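Actin binding protein family protein (Entamoeba histolytica HM-1:IMSS, PDB 6K2F) probably binds monomeric ADP-actin and inhibits actin polymerization by sequestering it, this chain being the N-terminal ADF-homology domain of a twinfilin. Local coordinates at residues A[78-88]-A[112-123]. Residues are numbered along the deposited sequence; the frame is centred on the assembly and turned at random.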
loop_
_atom_site.group_PDB
_atom_site.type_symbol
_atom_site.label_atom_id
_atom_site.label_comp_id
_atom_site.label_asym_id
_atom_site.label_seq_id
_atom_site.Cartn_x
_atom_site.Cartn_y
_atom_site.Cartn_z
ATOM N N TYR A 78 5.542 11.762 -2.341
ATOM C CA TYR A 78 6.593 10.745 -2.123
ATOM C C TYR A 78 7.637 10.821 -3.238
ATOM O O TYR A 78 7.354 11.296 -4.354
ATOM C CB TYR A 78 5.953 9.364 -2.105
ATOM C CG TYR A 78 5.311 8.974 -0.801
ATOM C CD1 TYR A 78 6.081 8.420 0.207
ATOM C CD2 TYR A 78 3.950 9.116 -0.571
ATOM C CE1 TYR A 78 5.526 7.988 1.395
ATOM C CE2 TYR A 78 3.378 8.681 0.618
ATOM C CZ TYR A 78 4.170 8.130 1.612
ATOM O OH TYR A 78 3.664 7.682 2.814
ATOM N N LYS A 79 8.813 10.271 -2.954
ATOM C CA LYS A 79 9.807 9.875 -3.978
ATOM C C LYS A 79 9.415 8.506 -4.550
ATOM O O LYS A 79 8.868 7.674 -3.825
ATOM C CB LYS A 79 11.195 9.833 -3.350
ATOM C CG LYS A 79 11.720 11.187 -2.893
ATOM C CD LYS A 79 12.632 11.795 -3.886
ATOM C CE LYS A 79 13.189 13.147 -3.493
ATOM N NZ LYS A 79 13.987 13.691 -4.614
ATOM N N TRP A 80 9.677 8.295 -5.830
ATOM C CA TRP A 80 9.297 7.072 -6.575
ATOM C C TRP A 80 10.530 6.446 -7.233
ATOM O O TRP A 80 11.559 7.118 -7.382
ATOM C CB TRP A 80 8.265 7.426 -7.643
ATOM C CG TRP A 80 6.959 7.919 -7.099
ATOM C CD1 TRP A 80 6.720 9.090 -6.447
ATOM C CD2 TRP A 80 5.711 7.217 -7.141
ATOM N NE1 TRP A 80 5.406 9.167 -6.084
ATOM C CE2 TRP A 80 4.756 8.038 -6.496
ATOM C CE3 TRP A 80 5.286 6.020 -7.721
ATOM C CZ2 TRP A 80 3.417 7.673 -6.400
ATOM C CZ3 TRP A 80 3.962 5.668 -7.634
ATOM C CH2 TRP A 80 3.042 6.478 -6.969
ATOM N N LEU A 81 10.388 5.180 -7.598
ATOM C CA LEU A 81 11.294 4.498 -8.540
ATOM C C LEU A 81 10.603 4.435 -9.893
ATOM O O LEU A 81 9.388 4.161 -9.949
ATOM C CB LEU A 81 11.592 3.074 -8.072
ATOM C CG LEU A 81 11.966 2.912 -6.609
ATOM C CD1 LEU A 81 12.080 1.432 -6.290
ATOM C CD2 LEU A 81 13.225 3.671 -6.294
ATOM N N LEU A 82 11.365 4.663 -10.945
ATOM C CA LEU A 82 10.900 4.353 -12.310
ATOM C C LEU A 82 11.552 3.031 -12.689
ATOM O O LEU A 82 12.783 2.998 -12.826
ATOM C CB LEU A 82 11.289 5.480 -13.267
ATOM C CG LEU A 82 10.963 5.176 -14.735
ATOM C CD1 LEU A 82 9.490 4.865 -14.934
ATOM C CD2 LEU A 82 11.407 6.332 -15.608
ATOM N N LEU A 83 10.758 1.972 -12.763
ATOM C CA LEU A 83 11.250 0.644 -13.187
ATOM C C LEU A 83 10.916 0.527 -14.667
ATOM O O LEU A 83 9.743 0.683 -15.013
ATOM C CB LEU A 83 10.563 -0.448 -12.377
ATOM C CG LEU A 83 10.610 -0.284 -10.857
ATOM C CD1 LEU A 83 9.943 -1.471 -10.187
ATOM C CD2 LEU A 83 12.026 -0.105 -10.349
ATOM N N ALA A 84 11.907 0.307 -15.513
ATOM C CA ALA A 84 11.639 0.170 -16.955
ATOM C C ALA A 84 12.071 -1.238 -17.336
ATOM O O ALA A 84 13.298 -1.506 -17.325
ATOM C CB ALA A 84 12.378 1.207 -17.733
ATOM N N TYR A 85 11.091 -2.092 -17.625
ATOM C CA TYR A 85 11.332 -3.477 -18.087
ATOM C C TYR A 85 11.383 -3.419 -19.610
ATOM O O TYR A 85 10.349 -3.155 -20.217
ATOM C CB TYR A 85 10.252 -4.428 -17.576
ATOM C CG TYR A 85 10.329 -5.800 -18.204
ATOM C CD1 TYR A 85 11.473 -6.571 -18.115
ATOM C CD2 TYR A 85 9.269 -6.320 -18.919
ATOM C CE1 TYR A 85 11.550 -7.821 -18.707
ATOM C CE2 TYR A 85 9.341 -7.558 -19.521
ATOM C CZ TYR A 85 10.483 -8.325 -19.418
ATOM O OH TYR A 85 10.548 -9.545 -20.040
ATOM N N ILE A 86 12.572 -3.532 -20.168
ATOM C CA ILE A 86 12.775 -3.414 -21.630
ATOM C C ILE A 86 13.587 -4.620 -22.049
ATOM O O ILE A 86 14.815 -4.558 -22.145
ATOM C CB ILE A 86 13.421 -2.069 -22.006
ATOM C CG1 ILE A 86 12.614 -0.903 -21.437
ATOM C CG2 ILE A 86 13.589 -1.985 -23.524
ATOM C CD1 ILE A 86 13.283 0.434 -21.609
ATOM N N PRO A 87 12.919 -5.784 -22.259
ATOM C CA PRO A 87 13.625 -7.020 -22.570
ATOM C C PRO A 87 14.373 -6.950 -23.904
ATOM O O PRO A 87 13.874 -6.340 -24.827
ATOM C CB PRO A 87 12.522 -8.088 -22.553
ATOM C CG PRO A 87 11.233 -7.323 -22.791
ATOM C CD PRO A 87 11.463 -5.976 -22.131
ATOM N N ASP A 88 15.541 -7.580 -23.978
ATOM C CA ASP A 88 16.462 -7.493 -25.137
ATOM C C ASP A 88 15.781 -8.055 -26.387
ATOM O O ASP A 88 16.155 -7.617 -27.490
ATOM C CB ASP A 88 17.757 -8.252 -24.873
ATOM C CG ASP A 88 18.704 -7.591 -23.902
ATOM O OD1 ASP A 88 18.626 -6.351 -23.751
ATOM O OD2 ASP A 88 19.544 -8.325 -23.340
ATOM N N SER A 112 11.975 16.159 -8.988
ATOM C CA SER A 112 12.093 15.704 -7.575
ATOM C C SER A 112 11.462 14.316 -7.410
ATOM O O SER A 112 11.686 13.674 -6.379
ATOM C CB SER A 112 11.468 16.684 -6.602
ATOM O OG SER A 112 10.045 16.661 -6.687
ATOM N N THR A 113 10.685 13.872 -8.395
ATOM C CA THR A 113 9.767 12.725 -8.243
ATOM C C THR A 113 10.565 11.440 -8.030
ATOM O O THR A 113 10.148 10.624 -7.180
ATOM C CB THR A 113 8.878 12.560 -9.479
ATOM O OG1 THR A 113 8.139 13.774 -9.641
ATOM C CG2 THR A 113 7.962 11.358 -9.380
ATOM N N PHE A 114 11.583 11.200 -8.850
ATOM C CA PHE A 114 12.221 9.861 -8.953
ATOM C C PHE A 114 13.545 9.845 -8.204
ATOM O O PHE A 114 14.459 10.627 -8.481
ATOM C CB PHE A 114 12.368 9.427 -10.406
ATOM C CG PHE A 114 11.020 9.257 -11.047
ATOM C CD1 PHE A 114 10.260 8.133 -10.781
ATOM C CD2 PHE A 114 10.492 10.257 -11.848
ATOM C CE1 PHE A 114 9.012 7.978 -11.350
ATOM C CE2 PHE A 114 9.239 10.104 -12.408
ATOM C CZ PHE A 114 8.504 8.973 -12.158
ATOM N N LEU A 115 13.615 8.940 -7.243
ATOM C CA LEU A 115 14.850 8.682 -6.470
ATOM C C LEU A 115 15.817 7.952 -7.403
ATOM O O LEU A 115 16.997 8.349 -7.492
ATOM C CB LEU A 115 14.443 7.832 -5.265
ATOM C CG LEU A 115 15.558 7.440 -4.306
ATOM C CD1 LEU A 115 15.976 8.634 -3.470
ATOM C CD2 LEU A 115 15.109 6.291 -3.422
ATOM N N TYR A 116 15.311 6.940 -8.114
ATOM C CA TYR A 116 16.111 6.154 -9.073
ATOM C C TYR A 116 15.274 5.813 -10.299
ATOM O O TYR A 116 14.056 5.600 -10.175
ATOM C CB TYR A 116 16.550 4.821 -8.467
ATOM C CG TYR A 116 17.458 4.958 -7.279
ATOM C CD1 TYR A 116 18.696 5.566 -7.405
ATOM C CD2 TYR A 116 17.069 4.491 -6.035
ATOM C CE1 TYR A 116 19.543 5.694 -6.321
ATOM C CE2 TYR A 116 17.903 4.628 -4.940
ATOM C CZ TYR A 116 19.136 5.223 -5.087
ATOM O OH TYR A 116 19.974 5.331 -4.015
ATOM N N GLU A 117 15.961 5.696 -11.428
ATOM C CA GLU A 117 15.407 5.095 -12.655
ATOM C C GLU A 117 16.180 3.798 -12.854
ATOM O O GLU A 117 17.417 3.880 -13.027
ATOM C CB GLU A 117 15.505 6.097 -13.794
ATOM C CG GLU A 117 14.767 7.399 -13.492
ATOM C CD GLU A 117 14.712 8.362 -14.666
ATOM O OE1 GLU A 117 15.212 7.987 -15.737
ATOM O OE2 GLU A 117 14.172 9.485 -14.504
ATOM N N ILE A 118 15.494 2.671 -12.855
ATOM C CA ILE A 118 16.094 1.312 -12.898
ATOM C C ILE A 118 15.705 0.641 -14.216
ATOM O O ILE A 118 14.521 0.273 -14.399
ATOM C CB ILE A 118 15.695 0.473 -11.682
ATOM C CG1 ILE A 118 16.041 1.198 -10.388
ATOM C CG2 ILE A 118 16.349 -0.898 -11.763
ATOM C CD1 ILE A 118 15.587 0.487 -9.139
ATOM N N HIS A 119 16.686 0.490 -15.097
ATOM C CA HIS A 119 16.497 -0.190 -16.399
ATOM C C HIS A 119 16.795 -1.675 -16.199
ATOM O O HIS A 119 17.861 -1.993 -15.664
ATOM C CB HIS A 119 17.396 0.472 -17.435
ATOM C CG HIS A 119 17.323 -0.139 -18.787
ATOM N ND1 HIS A 119 16.732 0.516 -19.848
ATOM C CD2 HIS A 119 17.803 -1.307 -19.267
ATOM C CE1 HIS A 119 16.835 -0.249 -20.930
ATOM N NE2 HIS A 119 17.484 -1.363 -20.603
ATOM N N GLY A 120 15.868 -2.559 -16.541
ATOM C CA GLY A 120 16.070 -4.010 -16.399
ATOM C C GLY A 120 15.608 -4.720 -17.648
ATOM O O GLY A 120 14.775 -4.159 -18.359
ATOM N N THR A 121 16.169 -5.892 -17.933
ATOM C CA THR A 121 15.845 -6.632 -19.187
ATOM C C THR A 121 15.234 -7.990 -18.873
ATOM O O THR A 121 14.807 -8.652 -19.815
ATOM C CB THR A 121 17.089 -6.758 -20.071
ATOM O OG1 THR A 121 18.019 -7.645 -19.435
ATOM C CG2 THR A 121 17.724 -5.403 -20.331
ATOM N N VAL A 122 15.246 -8.408 -17.611
ATOM C CA VAL A 122 14.696 -9.727 -17.181
ATOM C C VAL A 122 13.943 -9.481 -15.872
ATOM O O VAL A 122 14.245 -8.487 -15.168
ATOM C CB VAL A 122 15.804 -10.781 -17.027
ATOM C CG1 VAL A 122 16.467 -11.124 -18.338
ATOM C CG2 VAL A 122 16.862 -10.311 -16.064
ATOM N N PHE A 123 12.998 -10.344 -15.550
ATOM C CA PHE A 123 12.214 -10.245 -14.300
ATOM C C PHE A 123 13.137 -10.194 -13.083
ATOM O O PHE A 123 12.848 -9.450 -12.112
ATOM C CB PHE A 123 11.273 -11.427 -14.152
ATOM C CG PHE A 123 10.047 -11.426 -15.033
ATOM C CD1 PHE A 123 9.981 -10.714 -16.219
ATOM C CD2 PHE A 123 8.967 -12.209 -14.662
ATOM C CE1 PHE A 123 8.840 -10.753 -16.990
ATOM C CE2 PHE A 123 7.822 -12.243 -15.438
ATOM C CZ PHE A 123 7.764 -11.512 -16.592
HETATM O O HOH W 1 12.841 -10.885 -19.891
HETATM O O HOH W 2 16.263 -9.457 -21.933
#
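Leu82 N donates to Tyr116 O, and Ile118 N returns a bond to Leu82 O at 2.7 Å. Ala84 and Ile86 continue this parallel ladder with Ile118 and Gly120. At the other end Trp80 O takes Leu115 N, and the backbone kinks at Leu115. Tyr116 N is buried there without a partner. Lys79 bends at chi2 (-98°) and brings NZ to Ser112 O at 2.9 Å.

The two strands are neighbours in the mixed sheet of the ADF-homology fold. Helices 92-101 and 103-109 fill most of the connection between them.

CD2 of Leu83 runs alongside CD1 of Ile118 at 3.8 Å. On the other face, CD1 of Phe114 packs on Leu82 CB at 3.8 Å. Phe123 points its ring edge at a face of Tyr85, with planes at 77°. Water 1 joins Tyr85 OH to Thr121 O, and water 2 links Thr121 O to Asp88 N.

Helix 127-137 covers Leu81 and Ile118, whereas Phe105 of helix 103-109 meets Leu82 and Phe114. Arg106 holds Glu117 by a salt bridge. Asn16 accepts from Trp80 NE1, and Tyr85 OH also bonds Gly59 N.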